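Local coordinates for putative uncharacterized protein (Bacteroides vulgatus, PDB 4F7A), which probably binds glycans, likely mucin O-glycans, at the bacterial outer membrane as a SusD/RagB family lipoprotein with a TPR-like helical fold, at residues D55-Y60 / Y75-G80; G254-G259 / I318-I323. One frame throughout, in Å; residues are numbered along the deposited sequence. Where two conformers were deposited one is given.

In the fold
Two small apolar contacts show how a SusD-like protein ties the ends of short helices to its loops. Contact 1 joins helix 54-57 to the loop that leads into helix 79-82, and contact 2 sets helix 251-257 against the loop 318-323. Their centres lie 19 Å apart and their nearest atoms about 8 Å, so they do not touch, yet the segments they use are connected: strand 61-62, directly after segment 55-60, pairs antiparallel with strand 262-263, a few residues beyond helix 251-257. The side chain of Tyr75 in contact 1 is about 12 Å from a bound sodium ion, whereas the side chain of Thr320 in contact 2 is about 6 Å from a bound triethylene glycol, probably a crystallisation additive.

Contact 1. Residues D55-Y60 / Y75-G80; sequences DMFSGY and YALEAG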
loop_
_atom_site.group_PDB
_atom_site.type_symbol
_atom_site.label_atom_id
_atom_site.label_comp_id
_atom_site.label_asym_id
_atom_site.label_seq_id
_atom_site.Cartn_x
_atom_site.Cartn_y
_atom_site.Cartn_z
ATOM N N ASP A 55 -3.791 7.422 1.417
ATOM C CA ASP A 55 -4.630 6.979 2.535
ATOM C C ASP A 55 -6.061 7.480 2.375
ATOM O O ASP A 55 -6.998 6.844 2.859
ATOM C CB ASP A 55 -4.057 7.466 3.870
ATOM C CG ASP A 55 -2.850 6.646 4.347
ATOM O OD1 ASP A 55 -2.488 5.633 3.696
ATOM O OD2 ASP A 55 -2.268 7.025 5.387
HETATM N N MSE A 56 -6.213 8.633 1.728
HETATM C CA MSE A 56 -7.530 9.151 1.427
HETATM C C MSE A 56 -8.092 8.490 0.167
HETATM O O MSE A 56 -9.256 8.043 0.153
HETATM C CB MSE A 56 -7.494 10.671 1.257
HETATM C CG MSE A 56 -8.856 11.207 0.840
HETATM SE SE MSE A 56 -8.972 13.126 0.810
HETATM C CE MSE A 56 -7.503 13.484 -0.258
ATOM N N PHE A 57 -7.281 8.406 -0.895
ATOM C CA PHE A 57 -7.770 7.860 -2.149
ATOM C C PHE A 57 -8.119 6.388 -2.038
ATOM O O PHE A 57 -9.045 5.914 -2.709
ATOM C CB PHE A 57 -6.809 8.133 -3.305
ATOM C CG PHE A 57 -6.589 9.616 -3.583
ATOM C CD1 PHE A 57 -7.657 10.497 -3.653
ATOM C CD2 PHE A 57 -5.314 10.115 -3.768
ATOM C CE1 PHE A 57 -7.441 11.835 -3.901
ATOM C CE2 PHE A 57 -5.097 11.461 -4.036
ATOM C CZ PHE A 57 -6.155 12.312 -4.098
ATOM N N SER A 58 -7.443 5.687 -1.132
ATOM C CA SER A 58 -7.813 4.312 -0.807
ATOM C C SER A 58 -9.230 4.117 -0.217
ATOM O O SER A 58 -9.763 2.983 -0.220
ATOM C CB SER A 58 -6.807 3.740 0.195
ATOM O OG SER A 58 -6.997 4.278 1.496
ATOM N N GLY A 59 -9.793 5.189 0.319
ATOM C CA GLY A 59 -11.055 5.161 1.037
ATOM C C GLY A 59 -10.950 4.932 2.533
ATOM O O GLY A 59 -11.972 4.987 3.226
ATOM N N TYR A 60 -9.735 4.716 3.049
ATOM C CA TYR A 60 -9.553 4.414 4.468
ATOM C C TYR A 60 -9.777 5.624 5.375
ATOM O O TYR A 60 -10.436 5.514 6.416
ATOM C CB TYR A 60 -8.132 3.934 4.788
ATOM C CG TYR A 60 -7.739 2.557 4.337
ATOM C CD1 TYR A 60 -8.682 1.583 3.977
ATOM C CD2 TYR A 60 -6.401 2.208 4.307
ATOM C CE1 TYR A 60 -8.266 0.297 3.585
ATOM C CE2 TYR A 60 -5.988 0.949 3.907
ATOM C CZ TYR A 60 -6.920 -0.002 3.546
ATOM O OH TYR A 60 -6.448 -1.247 3.202
ATOM N N TYR A 75 -10.188 16.454 -5.976
ATOM C CA TYR A 75 -9.341 16.248 -7.147
ATOM C C TYR A 75 -8.708 17.539 -7.689
ATOM O O TYR A 75 -8.328 17.579 -8.860
ATOM C CB TYR A 75 -10.071 15.519 -8.290
ATOM C CG TYR A 75 -10.431 14.057 -8.081
ATOM C CD1 TYR A 75 -9.798 13.255 -7.121
ATOM C CD2 TYR A 75 -11.381 13.465 -8.884
ATOM C CE1 TYR A 75 -10.121 11.912 -6.982
ATOM C CE2 TYR A 75 -11.716 12.123 -8.743
ATOM C CZ TYR A 75 -11.090 11.359 -7.800
ATOM O OH TYR A 75 -11.445 10.041 -7.699
ATOM N N ALA A 76 -8.612 18.582 -6.860
ATOM C CA ALA A 76 -7.813 19.771 -7.198
ATOM C C ALA A 76 -6.446 19.513 -6.567
ATOM O O ALA A 76 -6.159 19.930 -5.456
ATOM C CB ALA A 76 -8.461 21.044 -6.652
ATOM N N LEU A 77 -5.626 18.742 -7.263
ATOM C CA LEU A 77 -4.474 18.149 -6.617
ATOM C C LEU A 77 -3.460 19.227 -6.233
ATOM O O LEU A 77 -3.121 20.082 -7.034
ATOM C CB LEU A 77 -3.823 17.100 -7.515
ATOM C CG LEU A 77 -4.679 15.887 -7.900
ATOM C CD1 LEU A 77 -3.869 14.897 -8.676
ATOM C CD2 LEU A 77 -5.255 15.179 -6.657
ATOM N N GLU A 78 -3.006 19.166 -4.983
ATOM C CA GLU A 78 -2.035 20.086 -4.433
ATOM C C GLU A 78 -0.608 19.596 -4.758
ATOM O O GLU A 78 -0.163 18.547 -4.273
ATOM C CB GLU A 78 -2.254 20.205 -2.927
ATOM C CG GLU A 78 -1.435 21.274 -2.232
ATOM C CD GLU A 78 -1.796 22.691 -2.648
ATOM O OE1 GLU A 78 -2.892 22.925 -3.218
ATOM O OE2 GLU A 78 -0.958 23.574 -2.399
ATOM N N ALA A 79 0.089 20.392 -5.561
ATOM C CA ALA A 79 1.391 20.044 -6.153
ATOM C C ALA A 79 2.427 19.665 -5.099
ATOM O O ALA A 79 3.189 18.720 -5.291
ATOM C CB ALA A 79 1.908 21.215 -7.046
ATOM N N GLY A 80 2.444 20.392 -3.995
ATOM C CA GLY A 80 3.378 20.110 -2.888
ATOM C C GLY A 80 3.089 18.777 -2.215
ATOM O O GLY A 80 4.019 18.040 -1.826
#
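Phe57 and Tyr75 are the residues whose backbones come nearest in this contact, and even there the CA atoms of Phe57 and Tyr75 stand 9.9 Å apart, a gap bridged entirely by side chains. Segment 55-60 carries the last part of a short helix and leaves helical geometry at Gly59, whose phi is positive at 91°; the amide N of Gly59 bonds to Met56 O at 2.9 Å. Tyr75 also has positive phi, residues 76-78 are extended, and Glu78 at the N-cap position leads into helix 79-82.

The Phe57 ring reaches both partners with its outer carbons. Its CE1 lies 4.1 Å from CE1 of Tyr75, near the plane of the tyrosine ring and at its edge, while its CZ meets the CD2 methyl of Leu77 at 3.9 Å. In Phe57 the ring carbon CG stands anti to the carbonyl carbon (chi1 -61°), which sends the ring out from the helix toward the loop. The ring thus joins the end of helix 54-57 to the loop before helix 79-82, and helix 435-445 also reaches it through Trp439. The Tyr75 hydroxyl is hydrogen-bonded to the backbone N of Ile468, fixing the far end of that ring. Within segment 55-60, Ser58 OG donates to Asp55 O at 2.9 Å, from above the carbonyl plane.

With no hydrogen bond crossing between the segments, their cohesion here comes from van der Waals contact and the burial of apolar surface.

Contact 2. Residues G254-G259 / I318-I323; sequences GVAGWG and INTQTI
A Schellman motif closes helix 251-257 where Ala256 packs against Ile318 and Thr320 of an irregular loop. The CB of Ala256 points toward that loop and receives two methyl groups: CG2 of Ile318 at 3.7 Å and CG2 of Thr320 at 3.9 Å. No polar bond joins the two segments. In Ile318 chi1 is -155°, with CG1 roughly anti to N and CG2 lying between N and the carbonyl carbon, and it is this CG2 methyl that meets Ala256 CB. In Thr320 the methyl stands anti to the carbonyl carbon, which directs CG2, rather than the hydroxyl, at Ala256.

The helix end is completed by Gly259, with positive phi, whose N bonds to Ala256 O at 2.9 Å, so the residue that makes the apolar contact also supplies a carbonyl to the cap. On the loop side an Asx turn shapes the chain. Asn319 OD1 accepts from Gln321 N at 2.9 Å, nearly in line with its carbonyl bond, and from Thr322 N at 3.1 Å, with that donor well above the carbonyl plane. One side-chain oxygen therefore gathers two successive amides, while Asn319 ND2 bonds to Ser280 O and Thr322 OG1 to Ile281 O, tying the turn to helix 279-282. Thr261, two residues after Gly259, touches the side chains of Ala256 and Ile318 and shares a backbone hydrogen bond with Ile318.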
loop_
_atom_site.group_PDB
_atom_site.type_symbol
_atom_site.label_atom_id
_atom_site.label_comp_id
_atom_site.label_asym_id
_atom_site.label_seq_id
_atom_site.Cartn_x
_atom_site.Cartn_y
_atom_site.Cartn_z
ATOM N N GLY A 254 1.057 9.630 14.900
ATOM C CA GLY A 254 1.399 11.039 15.022
ATOM C C GLY A 254 0.343 11.958 14.446
ATOM O O GLY A 254 -0.061 12.916 15.107
ATOM N N VAL A 255 -0.114 11.661 13.223
ATOM C CA VAL A 255 -1.206 12.424 12.587
ATOM C C VAL A 255 -2.522 12.254 13.358
ATOM O O VAL A 255 -3.294 13.217 13.492
ATOM C CB VAL A 255 -1.351 12.077 11.090
ATOM C CG1 VAL A 255 -2.469 12.875 10.424
ATOM C CG2 VAL A 255 -0.002 12.322 10.362
ATOM N N ALA A 256 -2.760 11.063 13.898
ATOM C CA ALA A 256 -3.929 10.836 14.767
ATOM C C ALA A 256 -3.856 11.743 15.999
ATOM O O ALA A 256 -4.881 12.269 16.451
ATOM C CB ALA A 256 -4.040 9.418 15.187
ATOM N N GLY A 257 -2.645 11.931 16.524
ATOM C CA GLY A 257 -2.426 12.801 17.668
ATOM C C GLY A 257 -2.750 14.251 17.367
ATOM O O GLY A 257 -3.100 14.993 18.263
ATOM N N TRP A 258 -2.639 14.655 16.108
ATOM C CA TRP A 258 -3.080 15.988 15.692
ATOM C C TRP A 258 -4.590 16.093 15.441
ATOM O O TRP A 258 -5.088 17.155 15.105
ATOM C CB TRP A 258 -2.383 16.404 14.408
ATOM C CG TRP A 258 -0.908 16.491 14.485
ATOM C CD1 TRP A 258 -0.138 16.601 15.610
ATOM C CD2 TRP A 258 -0.012 16.562 13.369
ATOM N NE1 TRP A 258 1.194 16.711 15.254
ATOM C CE2 TRP A 258 1.294 16.687 13.887
ATOM C CE3 TRP A 258 -0.190 16.543 11.984
ATOM C CZ2 TRP A 258 2.419 16.774 13.062
ATOM C CZ3 TRP A 258 0.930 16.625 11.169
ATOM C CH2 TRP A 258 2.213 16.751 11.713
ATOM N N GLY A 259 -5.306 14.989 15.567
ATOM C CA GLY A 259 -6.734 14.973 15.353
ATOM C C GLY A 259 -7.163 14.902 13.898
ATOM O O GLY A 259 -8.254 15.339 13.576
ATOM N N ILE A 318 -10.020 7.224 14.066
ATOM C CA ILE A 318 -9.205 6.049 14.239
ATOM C C ILE A 318 -9.150 5.646 15.705
ATOM O O ILE A 318 -9.233 6.484 16.602
ATOM C CB ILE A 318 -7.766 6.253 13.685
ATOM C CG1 ILE A 318 -7.131 4.917 13.316
ATOM C CG2 ILE A 318 -6.877 7.070 14.680
ATOM C CD1 ILE A 318 -5.777 5.056 12.550
ATOM N N ASN A 319 -9.055 4.349 15.938
ATOM C CA ASN A 319 -8.830 3.805 17.282
ATOM C C ASN A 319 -7.360 3.958 17.698
ATOM O O ASN A 319 -6.465 3.263 17.176
ATOM C CB ASN A 319 -9.240 2.327 17.320
ATOM C CG ASN A 319 -9.184 1.737 18.716
ATOM O OD1 ASN A 319 -8.373 2.173 19.528
ATOM N ND2 ASN A 319 -10.035 0.708 18.995
ATOM N N THR A 320 -7.117 4.859 18.637
ATOM C CA THR A 320 -5.758 5.220 19.039
ATOM C C THR A 320 -5.207 4.329 20.158
ATOM O O THR A 320 -4.112 4.581 20.648
ATOM C CB THR A 320 -5.655 6.721 19.426
ATOM O OG1 THR A 320 -6.649 7.051 20.413
ATOM C CG2 THR A 320 -5.862 7.591 18.175
ATOM N N GLN A 321 -5.969 3.322 20.588
ATOM C CA GLN A 321 -5.421 2.222 21.391
ATOM C C GLN A 321 -4.822 1.197 20.448
ATOM O O GLN A 321 -3.812 0.584 20.748
ATOM C CB GLN A 321 -6.490 1.544 22.270
ATOM C CG GLN A 321 -6.911 2.360 23.485
ATOM C CD GLN A 321 -8.037 1.703 24.277
ATOM O OE1 GLN A 321 -8.733 0.811 23.780
ATOM N NE2 GLN A 321 -8.218 2.145 25.515
ATOM N N THR A 322 -5.455 1.011 19.291
ATOM C CA THR A 322 -4.959 0.080 18.274
ATOM C C THR A 322 -3.717 0.616 17.558
ATOM O O THR A 322 -2.719 -0.105 17.386
ATOM C CB THR A 322 -6.046 -0.203 17.251
ATOM O OG1 THR A 322 -7.170 -0.744 17.944
ATOM C CG2 THR A 322 -5.573 -1.200 16.175
ATOM N N ILE A 323 -3.772 1.879 17.141
ATOM C CA ILE A 323 -2.651 2.505 16.438
ATOM C C ILE A 323 -1.979 3.533 17.388
ATOM O O ILE A 323 -2.558 4.587 17.710
ATOM C CB ILE A 323 -3.115 3.154 15.123
ATOM C CG1 ILE A 323 -3.739 2.108 14.164
ATOM C CG2 ILE A 323 -1.919 3.879 14.413
ATOM C CD1 ILE A 323 -2.837 0.941 13.753
#